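Local coordinates for AFP (Microbacterium arborescens, PDB 2YJK), which probably takes up and stores iron as a ferritin-fold protein of the Dps family, assembled from twelve subunits, at residues 38-42 / 96-101; 45-50 / 102-108; 75-79 / 134-140. One frame throughout, in Å; residues are numbered along the deposited sequence.

Contact 1: 38-42 / 96-101; sequences NGKQA and TAVPAG
Helix 15-45 of the ferritin-like bundle is flanked here by the loop running from helix 87-92 to strand 103-104: N38, Q41 and A42 of the helix meet T96, V98 and the backbone of P99 and A100. The Q41 amide makes the polar link. Its NE2 donates to P99 O at 3.1 Å, almost straight (172° at the hydrogen), on a lone pair in the carbonyl plane; a weak second bond reaches A100 O, 3.0 Å from the same NE2. In the second subunit S85 N donates to OE1 and I83 O accepts from NE2, fixing the amide further. With its CG trans to the backbone N (chi1 169°) and a bend at chi2, the Q41 chain lays CG against V98 CG1 at 3.5 Å and still carries the amide to the carbonyls. The other V98 methyl, CG2, packs 3.6 Å from N38 O, which accepts the helix bond from A42 N. Beside it, T96 CB lies 3.3 Å from N38 ND2, while N38 OD1 accepts from V87 N of the second subunit. V98 N donates to T96 OG1 at 2.9 Å, an ST turn, and the same OG1 is hydrogen-bonded to D115 of helix 105-130. A42 and V98 both rest on E108 of that helix, and A42 also touches L58 of helix 51-78.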
ATOM      1  N   ASN C  38      19.963  23.717  -9.331  1.00 27.13           N
ATOM      2  CA  ASN C  38      19.604  25.073  -8.935  1.00 27.20           C
ATOM      3  C   ASN C  38      18.260  25.164  -8.181  1.00 27.03           C
ATOM      4  O   ASN C  38      18.050  26.107  -7.415  1.00 27.16           O
ATOM      5  CB  ASN C  38      19.652  26.006 -10.170  1.00 27.79           C
ATOM      6  CG  ASN C  38      21.037  26.075 -10.759  1.00 30.74           C
ATOM      7  OD1 ASN C  38      22.013  26.098 -10.001  1.00 31.78           O
ATOM      8  ND2 ASN C  38      21.153  26.082 -12.119  1.00 30.07           N
ATOM      9  N   GLY C  39      17.355  24.201  -8.410  1.00 25.43           N
ATOM     10  CA  GLY C  39      16.115  24.164  -7.735  1.00 23.19           C
ATOM     11  C   GLY C  39      16.375  23.707  -6.300  1.00 25.40           C
ATOM     12  O   GLY C  39      15.711  24.174  -5.347  1.00 23.58           O
ATOM     13  N   LYS C  40      17.297  22.752  -6.126  1.00 24.02           N
ATOM     14  CA  LYS C  40      17.619  22.348  -4.755  1.00 26.45           C
ATOM     15  C   LYS C  40      18.243  23.488  -4.003  1.00 27.00           C
ATOM     16  O   LYS C  40      17.888  23.724  -2.860  1.00 28.18           O
ATOM     17  CB  LYS C  40      18.535  21.125  -4.694  1.00 25.46           C
ATOM     18  CG  LYS C  40      17.770  19.820  -4.838  1.00 27.73           C
ATOM     19  CD  LYS C  40      16.963  19.481  -3.512  1.00 31.71           C
ATOM     20  CE  LYS C  40      16.644  18.015  -3.473  1.00 31.54           C
ATOM     21  NZ  LYS C  40      15.705  17.674  -2.343  1.00 34.49           N
ATOM     22  N   GLN C  41      19.145  24.204  -4.668  1.00 26.69           N
ATOM     23  CA  GLN C  41      19.675  25.424  -4.139  1.00 28.12           C
ATOM     24  C   GLN C  41      18.568  26.351  -3.654  1.00 27.89           C
ATOM     25  O   GLN C  41      18.678  26.818  -2.551  1.00 29.63           O
ATOM     26  CB  GLN C  41      20.573  26.137  -5.189  1.00 28.21           C
ATOM     27  CG  GLN C  41      20.978  27.570  -4.820  1.00 29.90           C
ATOM     28  CD  GLN C  41      22.048  27.647  -3.694  1.00 33.85           C
ATOM     29  OE1 GLN C  41      22.517  26.626  -3.168  1.00 35.81           O
ATOM     30  NE2 GLN C  41      22.393  28.862  -3.296  1.00 35.83           N
ATOM     31  N   ALA C  42      17.545  26.640  -4.487  1.00 26.79           N
ATOM     32  CA  ALA C  42      16.389  27.535  -4.125  1.00 26.17           C
ATOM     33  C   ALA C  42      15.612  26.903  -2.943  1.00 27.79           C
ATOM     34  O   ALA C  42      15.243  27.557  -1.958  1.00 28.87           O
ATOM     35  CB  ALA C  42      15.434  27.749  -5.371  1.00 23.01           C
ATOM     36  N   THR C  96      22.174  30.310 -14.306  1.00 39.98           N
ATOM     37  CA  THR C  96      21.055  30.461 -13.364  1.00 38.09           C
ATOM     38  C   THR C  96      20.951  31.863 -12.767  1.00 38.22           C
ATOM     39  O   THR C  96      21.958  32.530 -12.547  1.00 38.62           O
ATOM     40  CB  THR C  96      21.132  29.396 -12.166  1.00 37.74           C
ATOM     41  OG1 THR C  96      19.965  29.512 -11.350  1.00 35.70           O
ATOM     42  CG2 THR C  96      22.376  29.611 -11.293  1.00 36.90           C
ATOM     43  N   ALA C  97      19.732  32.308 -12.497  1.00 37.08           N
ATOM     44  CA  ALA C  97      19.535  33.541 -11.716  1.00 35.86           C
ATOM     45  C   ALA C  97      19.338  33.199 -10.212  1.00 34.58           C
ATOM     46  O   ALA C  97      19.145  34.091  -9.396  1.00 33.91           O
ATOM     47  CB  ALA C  97      18.322  34.299 -12.235  1.00 35.92           C
ATOM     48  N   VAL C  98      19.336  31.913  -9.832  1.00 32.72           N
ATOM     49  CA  VAL C  98      19.057  31.582  -8.424  1.00 31.63           C
ATOM     50  C   VAL C  98      20.195  32.215  -7.600  1.00 33.02           C
ATOM     51  O   VAL C  98      21.347  32.013  -7.940  1.00 33.61           O
ATOM     52  CB  VAL C  98      19.007  30.066  -8.184  1.00 31.69           C
ATOM     53  CG1 VAL C  98      19.032  29.771  -6.677  1.00 29.84           C
ATOM     54  CG2 VAL C  98      17.839  29.379  -8.976  1.00 29.35           C
ATOM     55  N   PRO C  99      19.875  32.985  -6.538  1.00 32.99           N
ATOM     56  CA  PRO C  99      20.950  33.581  -5.761  1.00 35.64           C
ATOM     57  C   PRO C  99      21.836  32.597  -5.011  1.00 34.78           C
ATOM     58  O   PRO C  99      21.430  31.472  -4.707  1.00 33.40           O
ATOM     59  CB  PRO C  99      20.207  34.468  -4.721  1.00 36.32           C
ATOM     60  CG  PRO C  99      18.884  34.761  -5.339  1.00 36.45           C
ATOM     61  CD  PRO C  99      18.550  33.464  -6.100  1.00 33.54           C
ATOM     62  N   ALA C 100      23.015  33.096  -4.635  1.00 34.82           N
ATOM     63  CA  ALA C 100      24.060  32.318  -3.976  1.00 35.10           C
ATOM     64  C   ALA C 100      23.662  31.915  -2.570  1.00 35.13           C
ATOM     65  O   ALA C 100      24.175  30.945  -2.061  1.00 34.93           O
ATOM     66  CB  ALA C 100      25.383  33.098  -3.927  1.00 35.76           C
ATOM     67  N   GLY C 101      22.807  32.684  -1.906  1.00 35.12           N
ATOM     68  CA  GLY C 101      22.526  32.374  -0.485  1.00 35.61           C
ATOM     69  C   GLY C 101      21.059  32.566  -0.177  1.00 34.83           C
ATOM     70  O   GLY C 101      20.228  32.408  -1.060  1.00 34.23           O
TER

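Contact 2: 45-50 / 102-108; sequences NVRGSN and FAQWQDE
N45-R47 and F102-W105 run parallel, joined by three backbone bonds: A103 N to N45 O at 3.3 Å, R47 N to A103 O at 3.0 Å (weak), and W105 N to R47 O at 2.8 Å. The last uses the first amide of helix 105-130, which has no acceptor within its own helix. At the F102 end, the R47 guanidinium lies flat on the phenyl ring, its CZ 3.8 Å from the ring centroid with the planes only 5° apart, a cation-pi stack. The bends at chi2 and chi3 of R47 fold its chain back over the ring, CD passing above F102 CG. W105 CG stands between the backbone N and carbonyl carbon (chi1 65°), which turns the indole under the G48-N50 turn. N50 CB sits over one face, 3.5 Å from the centroid of the five-membered ring, a CH-pi contact, while R47 O lies at the edge, in plane; Q106 CD covers the opposite face. V46 CG2 packs on W105 CB at 3.6 Å. Replacing W105 by an alanine would probably leave N50 CB without its aromatic face and open a gap beneath the turn. N50 ND2 itself bonds to S49 O of the fourth subunit, and that serine also packs on W105. A CB on G48 would fall 2.4 Å from Q104 NE2 and, at these backbone angles, jam against R47 O. V46 is where the chain leaves helix 15-45 and Q104 is the N-cap of helix 105-130: a short parallel pairing of strands 46-47 and 103-104 ties the end of one bundle helix to the start of another in this ferritin fold.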
ATOM      1  N   ASN C  45      17.607  27.424   0.441  1.00 26.89           N
ATOM      2  CA  ASN C  45      17.932  28.829   0.799  1.00 27.11           C
ATOM      3  C   ASN C  45      16.728  29.758   0.927  1.00 27.78           C
ATOM      4  O   ASN C  45      16.847  30.931   1.389  1.00 28.68           O
ATOM      5  CB  ASN C  45      18.989  29.344  -0.179  1.00 27.34           C
ATOM      6  CG  ASN C  45      20.363  28.727   0.113  1.00 30.44           C
ATOM      7  OD1 ASN C  45      20.947  28.986   1.149  1.00 32.68           O
ATOM      8  ND2 ASN C  45      20.798  27.806  -0.725  1.00 33.55           N
ATOM      9  N   VAL C  46      15.554  29.247   0.542  1.00 27.06           N
ATOM     10  CA  VAL C  46      14.319  30.041   0.595  1.00 27.37           C
ATOM     11  C   VAL C  46      13.916  30.488   2.013  1.00 28.00           C
ATOM     12  O   VAL C  46      14.104  29.743   2.974  1.00 28.97           O
ATOM     13  CB  VAL C  46      13.159  29.361  -0.198  1.00 27.10           C
ATOM     14  CG1 VAL C  46      12.701  28.001   0.418  1.00 28.71           C
ATOM     15  CG2 VAL C  46      11.965  30.337  -0.305  1.00 27.68           C
ATOM     16  N   ARG C  47      13.376  31.700   2.140  1.00 28.83           N
ATOM     17  CA  ARG C  47      13.003  32.287   3.433  1.00 31.57           C
ATOM     18  C   ARG C  47      11.679  33.008   3.303  1.00 31.58           C
ATOM     19  O   ARG C  47      11.291  33.379   2.195  1.00 31.67           O
ATOM     20  CB  ARG C  47      13.995  33.382   3.871  1.00 33.01           C
ATOM     21  CG  ARG C  47      15.425  33.017   3.707  1.00 37.42           C
ATOM     22  CD  ARG C  47      16.014  32.916   5.063  1.00 46.00           C
ATOM     23  NE  ARG C  47      16.167  31.524   5.435  1.00 50.97           N
ATOM     24  CZ  ARG C  47      16.777  31.084   6.544  1.00 51.81           C
ATOM     25  NH1 ARG C  47      17.300  31.951   7.422  1.00 49.47           N
ATOM     26  NH2 ARG C  47      16.863  29.752   6.751  1.00 47.36           N
ATOM     27  N   GLY C  48      11.037  33.260   4.442  1.00 31.82           N
ATOM     28  CA  GLY C  48       9.971  34.273   4.519  1.00 32.32           C
ATOM     29  C   GLY C  48       8.618  33.630   4.661  1.00 32.99           C
ATOM     30  O   GLY C  48       8.516  32.385   4.794  1.00 32.13           O
ATOM     31  N   SER C  49       7.566  34.440   4.573  1.00 33.76           N
ATOM     32  CA  SER C  49       6.258  34.047   5.132  1.00 35.35           C
ATOM     33  C   SER C  49       5.618  32.823   4.450  1.00 35.48           C
ATOM     34  O   SER C  49       4.787  32.129   5.032  1.00 35.95           O
ATOM     35  CB  SER C  49       5.318  35.227   5.138  1.00 35.93           C
ATOM     36  OG  SER C  49       5.060  35.612   3.807  1.00 38.95           O
ATOM     37  N   ASN C  50       6.035  32.557   3.225  1.00 35.04           N
ATOM     38  CA  ASN C  50       5.541  31.418   2.489  1.00 36.17           C
ATOM     39  C   ASN C  50       6.487  30.197   2.509  1.00 33.75           C
ATOM     40  O   ASN C  50       6.339  29.315   1.710  1.00 32.81           O
ATOM     41  CB  ASN C  50       5.365  31.832   1.048  1.00 37.13           C
ATOM     42  CG  ASN C  50       4.016  31.448   0.501  1.00 42.15           C
ATOM     43  OD1 ASN C  50       3.302  30.602   1.056  1.00 48.09           O
ATOM     44  ND2 ASN C  50       3.668  32.050  -0.639  1.00 48.81           N
ATOM     45  N   PHE C 102      20.759  33.046   1.032  1.00 35.02           N
ATOM     46  CA  PHE C 102      19.382  33.169   1.468  1.00 34.82           C
ATOM     47  C   PHE C 102      18.699  34.191   0.602  1.00 36.09           C
ATOM     48  O   PHE C 102      19.343  35.182   0.176  1.00 35.93           O
ATOM     49  CB  PHE C 102      19.324  33.627   2.929  1.00 36.84           C
ATOM     50  CG  PHE C 102      19.764  32.578   3.924  1.00 38.01           C
ATOM     51  CD1 PHE C 102      19.475  31.216   3.711  1.00 36.72           C
ATOM     52  CD2 PHE C 102      20.467  32.950   5.089  1.00 40.82           C
ATOM     53  CE1 PHE C 102      19.863  30.230   4.654  1.00 37.48           C
ATOM     54  CE2 PHE C 102      20.851  31.967   6.046  1.00 41.96           C
ATOM     55  CZ  PHE C 102      20.537  30.581   5.807  1.00 35.70           C
ATOM     56  N   ALA C 103      17.396  33.974   0.360  1.00 33.68           N
ATOM     57  CA  ALA C 103      16.597  34.893  -0.427  1.00 33.73           C
ATOM     58  C   ALA C 103      15.119  34.670  -0.079  1.00 32.58           C
ATOM     59  O   ALA C 103      14.661  33.536   0.122  1.00 32.54           O
ATOM     60  CB  ALA C 103      16.858  34.669  -1.933  1.00 32.91           C
ATOM     61  N   GLN C 104      14.387  35.752   0.046  1.00 32.28           N
ATOM     62  CA  GLN C 104      12.924  35.744   0.161  1.00 32.16           C
ATOM     63  C   GLN C 104      12.243  34.859  -0.891  1.00 31.38           C
ATOM     64  O   GLN C 104      12.679  34.805  -2.033  1.00 30.64           O
ATOM     65  CB  GLN C 104      12.424  37.190   0.024  1.00 33.78           C
ATOM     66  CG  GLN C 104      12.739  38.061   1.275  1.00 37.57           C
ATOM     67  CD  GLN C 104      12.264  37.383   2.572  1.00 40.95           C
ATOM     68  OE1 GLN C 104      13.082  36.866   3.357  1.00 43.64           O
ATOM     69  NE2 GLN C 104      10.942  37.322   2.765  1.00 38.87           N
ATOM     70  N   TRP C 105      11.173  34.157  -0.507  1.00 31.41           N
ATOM     71  CA  TRP C 105      10.448  33.298  -1.480  1.00 30.75           C
ATOM     72  C   TRP C 105      10.068  33.945  -2.838  1.00 31.37           C
ATOM     73  O   TRP C 105      10.061  33.249  -3.858  1.00 29.97           O
ATOM     74  CB  TRP C 105       9.216  32.643  -0.823  1.00 30.79           C
ATOM     75  CG  TRP C 105       8.161  33.651  -0.409  1.00 32.81           C
ATOM     76  CD1 TRP C 105       8.094  34.376   0.782  1.00 32.20           C
ATOM     77  CD2 TRP C 105       7.029  34.053  -1.188  1.00 31.33           C
ATOM     78  NE1 TRP C 105       6.958  35.167   0.775  1.00 32.05           N
ATOM     79  CE2 TRP C 105       6.306  35.009  -0.425  1.00 33.69           C
ATOM     80  CE3 TRP C 105       6.558  33.694  -2.452  1.00 32.93           C
ATOM     81  CZ2 TRP C 105       5.121  35.627  -0.898  1.00 35.97           C
ATOM     82  CZ3 TRP C 105       5.365  34.284  -2.926  1.00 34.11           C
ATOM     83  CH2 TRP C 105       4.658  35.249  -2.141  1.00 36.11           C
ATOM     84  N   GLN C 106       9.691  35.233  -2.859  1.00 32.08           N
ATOM     85  CA  GLN C 106       9.366  35.905  -4.129  1.00 34.23           C
ATOM     86  C   GLN C 106      10.518  35.881  -5.076  1.00 34.89           C
ATOM     87  O   GLN C 106      10.304  35.742  -6.284  1.00 35.58           O
ATOM     88  CB  GLN C 106       8.947  37.379  -3.984  1.00 34.27           C
ATOM     89  CG  GLN C 106       7.700  37.587  -3.152  1.00 37.21           C
ATOM     90  CD  GLN C 106       8.018  37.753  -1.630  1.00 40.66           C
ATOM     91  OE1 GLN C 106       9.117  37.396  -1.131  1.00 38.97           O
ATOM     92  NE2 GLN C 106       7.044  38.306  -0.892  1.00 40.60           N
ATOM     93  N   ASP C 107      11.727  36.083  -4.553  1.00 35.74           N
ATOM     94  CA  ASP C 107      12.902  36.207  -5.402  1.00 35.49           C
ATOM     95  C   ASP C 107      13.317  34.849  -5.943  1.00 33.50           C
ATOM     96  O   ASP C 107      13.715  34.729  -7.118  1.00 32.04           O
ATOM     97  CB  ASP C 107      14.041  36.843  -4.638  1.00 36.84           C
ATOM     98  CG  ASP C 107      13.747  38.330  -4.280  1.00 43.85           C
ATOM     99  OD1 ASP C 107      13.285  39.116  -5.171  1.00 46.91           O
ATOM    100  OD2 ASP C 107      14.000  38.691  -3.098  1.00 47.47           O
ATOM    101  N   GLU C 108      13.214  33.835  -5.081  1.00 31.60           N
ATOM    102  CA  GLU C 108      13.457  32.467  -5.508  1.00 31.59           C
ATOM    103  C   GLU C 108      12.460  32.109  -6.659  1.00 30.23           C
ATOM    104  O   GLU C 108      12.828  31.515  -7.616  1.00 28.93           O
ATOM    105  CB  GLU C 108      13.294  31.464  -4.336  1.00 30.59           C
ATOM    106  CG  GLU C 108      14.307  31.539  -3.209  1.00 32.76           C
ATOM    107  CD  GLU C 108      15.759  31.231  -3.607  1.00 35.02           C
ATOM    108  OE1 GLU C 108      16.051  30.957  -4.803  1.00 38.29           O
ATOM    109  OE2 GLU C 108      16.639  31.262  -2.701  1.00 35.28           O
TER

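Contact 3: 75-79 / 134-140; sequences RIVAL and DLTSQDV
S137 OG accepts from R75 NE at 3.0 Å, a nearly straight bond (173° at the hydrogen) with the oxygen in the guanidinium plane. Next to it on the same edge, R75 NH2 forms a salt bridge with D134 OD2 at 3.1 Å, meeting the syn lone pair of that oxygen; the carboxylate is turned 38° against the guanidinium. A water also lies at this edge, accepting a weak bond from R75 NH2 at 2.8 Å and donating to D134 OD1 at 3.0 Å, so it bridges the charged groups. D134 is also the N-cap of helix 135-156, where its OD1 takes a weak bond from T136 N at 3.2 Å. One carboxylate thus serves both the start of its own helix and the arginine across the contact. S137 OG approaches D134 OD2 too, but the modelled separation is too short to be trusted. With the edge held by polar partners, the faces of the guanidinium are apolar: T136 CG2 lies over one, 3.6 Å from R75 CZ, and L79 CD2 over the other. The group is sandwiched between these two methyls, both toward its rim. L79 CD1 continues toward the serine, 3.6 Å from S137 OG. R75 CG, anti to the backbone N (chi1 177°), and a bend at chi2 carry the chain along V140, CG 4.0 Å from V140 CG2, so that the guanidinium reaches the start of helix 135-156. The remaining nitrogen, NH1, forms a salt bridge with D149 of the fifth subunit, so the arginine links its own chain and its neighbour. Around this junction of helices 51-78 and 135-156, L25 of helix 15-45 packs on R75 and A21 on L79, while L130 of helix 105-130 backs S137.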
ATOM      1  N   ARG C  75      15.634   8.806 -24.223  1.00 25.26           N
ATOM      2  CA  ARG C  75      15.199   8.873 -25.614  1.00 27.54           C
ATOM      3  C   ARG C  75      16.422   9.054 -26.552  1.00 28.48           C
ATOM      4  O   ARG C  75      16.498   8.362 -27.592  1.00 29.76           O
ATOM      5  CB  ARG C  75      14.157  10.012 -25.820  1.00 27.92           C
ATOM      6  CG  ARG C  75      13.711  10.199 -27.298  1.00 28.65           C
ATOM      7  CD  ARG C  75      12.880   8.998 -27.686  1.00 27.10           C
ATOM      8  NE  ARG C  75      12.674   8.955 -29.104  1.00 33.21           N
ATOM      9  CZ  ARG C  75      12.293   7.878 -29.780  1.00 35.08           C
ATOM     10  NH1 ARG C  75      12.064   6.681 -29.152  1.00 31.04           N
ATOM     11  NH2 ARG C  75      12.173   8.006 -31.083  1.00 30.02           N
ATOM     12  N   ILE C  76      17.374   9.946 -26.213  1.00 28.29           N
ATOM     13  CA  ILE C  76      18.604  10.103 -27.048  1.00 28.31           C
ATOM     14  C   ILE C  76      19.428   8.812 -27.118  1.00 29.13           C
ATOM     15  O   ILE C  76      19.880   8.371 -28.183  1.00 29.75           O
ATOM     16  CB  ILE C  76      19.512  11.233 -26.534  1.00 29.49           C
ATOM     17  CG1 ILE C  76      18.832  12.606 -26.740  1.00 28.65           C
ATOM     18  CG2 ILE C  76      20.893  11.194 -27.266  1.00 29.07           C
ATOM     19  CD1 ILE C  76      19.382  13.680 -25.825  1.00 29.66           C
ATOM     20  N   VAL C  77      19.580   8.175 -25.969  1.00 28.21           N
ATOM     21  CA  VAL C  77      20.390   6.977 -25.880  1.00 28.68           C
ATOM     22  C   VAL C  77      19.716   5.812 -26.610  1.00 30.40           C
ATOM     23  O   VAL C  77      20.398   5.068 -27.320  1.00 29.49           O
ATOM     24  CB  VAL C  77      20.766   6.638 -24.424  1.00 28.37           C
ATOM     25  CG1 VAL C  77      21.576   5.237 -24.394  1.00 29.96           C
ATOM     26  CG2 VAL C  77      21.694   7.839 -23.852  1.00 26.72           C
ATOM     27  N   ALA C  78      18.383   5.715 -26.491  1.00 29.59           N
ATOM     28  CA  ALA C  78      17.604   4.651 -27.136  1.00 31.77           C
ATOM     29  C   ALA C  78      17.731   4.688 -28.638  1.00 33.53           C
ATOM     30  O   ALA C  78      17.553   3.659 -29.286  1.00 34.83           O
ATOM     31  CB  ALA C  78      16.061   4.748 -26.746  1.00 30.41           C
ATOM     32  N   LEU C  79      17.974   5.881 -29.184  1.00 34.80           N
ATOM     33  CA  LEU C  79      18.166   6.077 -30.643  1.00 35.29           C
ATOM     34  C   LEU C  79      19.592   5.783 -31.025  1.00 36.21           C
ATOM     35  O   LEU C  79      19.979   5.898 -32.204  1.00 37.22           O
ATOM     36  CB  LEU C  79      17.804   7.504 -31.064  1.00 35.89           C
ATOM     37  CG  LEU C  79      16.283   7.786 -30.963  1.00 38.00           C
ATOM     38  CD1 LEU C  79      15.973   9.225 -31.289  1.00 39.70           C
ATOM     39  CD2 LEU C  79      15.485   6.854 -31.893  1.00 43.80           C
ATOM     40  N   ASP C 134      10.952  13.283 -36.502  1.00 42.96           N
ATOM     41  CA  ASP C 134      10.680  12.153 -35.642  1.00 40.80           C
ATOM     42  C   ASP C 134       9.580  12.520 -34.658  1.00 37.32           C
ATOM     43  O   ASP C 134       9.829  13.145 -33.642  1.00 34.84           O
ATOM     44  CB  ASP C 134      11.939  11.767 -34.874  1.00 41.70           C
ATOM     45  CG  ASP C 134      11.710  10.576 -33.863  1.00 46.91           C
ATOM     46  OD1 ASP C 134      10.750   9.740 -34.044  1.00 48.94           O
ATOM     47  OD2 ASP C 134      12.539  10.471 -32.909  1.00 50.49           O
ATOM     48  N   LEU C 135       8.377  12.085 -34.967  1.00 35.71           N
ATOM     49  CA  LEU C 135       7.187  12.299 -34.142  1.00 34.55           C
ATOM     50  C   LEU C 135       7.270  11.660 -32.758  1.00 33.76           C
ATOM     51  O   LEU C 135       6.694  12.177 -31.794  1.00 32.54           O
ATOM     52  CB  LEU C 135       5.943  11.817 -34.921  1.00 35.05           C
ATOM     53  CG  LEU C 135       5.651  12.745 -36.132  1.00 38.70           C
ATOM     54  CD1 LEU C 135       4.359  12.402 -36.962  1.00 40.36           C
ATOM     55  CD2 LEU C 135       5.555  14.186 -35.659  1.00 34.06           C
ATOM     56  N   THR C 136       7.980  10.533 -32.646  1.00 32.57           N
ATOM     57  CA  THR C 136       8.146   9.886 -31.357  1.00 30.87           C
ATOM     58  C   THR C 136       8.998  10.753 -30.421  1.00 29.91           C
ATOM     59  O   THR C 136       8.637  10.925 -29.259  1.00 29.41           O
ATOM     60  CB  THR C 136       8.676   8.443 -31.524  1.00 31.34           C
ATOM     61  OG1 THR C 136       7.788   7.750 -32.390  1.00 32.70           O
ATOM     62  CG2 THR C 136       8.721   7.660 -30.181  1.00 29.71           C
ATOM     63  N   SER C 137      10.077  11.340 -30.918  1.00 29.35           N
ATOM     64  CA  SER C 137      10.881  12.223 -30.055  1.00 29.63           C
ATOM     65  C   SER C 137      10.139  13.512 -29.774  1.00 28.94           C
ATOM     66  O   SER C 137      10.360  14.152 -28.717  1.00 27.72           O
ATOM     67  CB  SER C 137      12.283  12.554 -30.647  1.00 28.79           C
ATOM     68  OG  SER C 137      13.063  11.370 -30.857  1.00 31.26           O
ATOM     69  N   GLN C 138       9.336  13.949 -30.760  1.00 29.73           N
ATOM     70  CA  GLN C 138       8.585  15.201 -30.631  1.00 28.91           C
ATOM     71  C   GLN C 138       7.640  15.050 -29.444  1.00 27.99           C
ATOM     72  O   GLN C 138       7.493  15.957 -28.622  1.00 27.03           O
ATOM     73  CB  GLN C 138       7.830  15.564 -31.912  1.00 28.75           C
ATOM     74  CG  GLN C 138       7.004  16.826 -31.753  1.00 28.98           C
ATOM     75  CD  GLN C 138       6.015  17.048 -32.885  1.00 33.39           C
ATOM     76  OE1 GLN C 138       5.191  16.211 -33.136  1.00 34.13           O
ATOM     77  NE2 GLN C 138       6.097  18.181 -33.561  1.00 31.12           N
ATOM     78  N   ASP C 139       7.021  13.874 -29.344  1.00 30.09           N
ATOM     79  CA  ASP C 139       6.118  13.560 -28.248  1.00 30.72           C
ATOM     80  C   ASP C 139       6.798  13.651 -26.871  1.00 29.07           C
ATOM     81  O   ASP C 139       6.175  14.075 -25.871  1.00 28.04           O
ATOM     82  CB  ASP C 139       5.514  12.168 -28.487  1.00 33.03           C
ATOM     83  CG  ASP C 139       4.446  11.795 -27.449  1.00 39.04           C
ATOM     84  OD1 ASP C 139       3.308  12.357 -27.534  1.00 48.22           O
ATOM     85  OD2 ASP C 139       4.715  10.924 -26.571  1.00 41.68           O
ATOM     86  N   VAL C 140       8.068  13.279 -26.802  1.00 28.27           N
ATOM     87  CA  VAL C 140       8.798  13.410 -25.554  1.00 28.03           C
ATOM     88  C   VAL C 140       8.852  14.899 -25.210  1.00 28.36           C
ATOM     89  O   VAL C 140       8.652  15.277 -24.025  1.00 26.09           O
ATOM     90  CB  VAL C 140      10.265  12.798 -25.611  1.00 28.00           C
ATOM     91  CG1 VAL C 140      11.012  13.158 -24.370  1.00 27.64           C
ATOM     92  CG2 VAL C 140      10.187  11.261 -25.658  1.00 27.85           C
TER
HETATM   93  O   HOH W   1      11.884   7.016 -33.713  1.00 44.44           O

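Overall arrangement
Contacts 1 and 2 adjoin, their centres about 11 Å apart, and meet at E108, whose carboxylate touches A42 and V98. Contact 3 lies on the opposite side of the chain's centre, about 30 Å from contact 1 and 37 Å from contact 2, centre to centre. It is wholly buried, and a charged network joins two bundle helices there. The first two are only partly buried: contact 1 sets a loop on helix 15-45 through a glutamine amide and a valine, contact 2 pairs short strands beside a cation-pi stack and a CH-pi contact. Helix 105-130 begins in contact 2 and backs the other two. All three reach neighbouring subunits of the twelve-chain assembly.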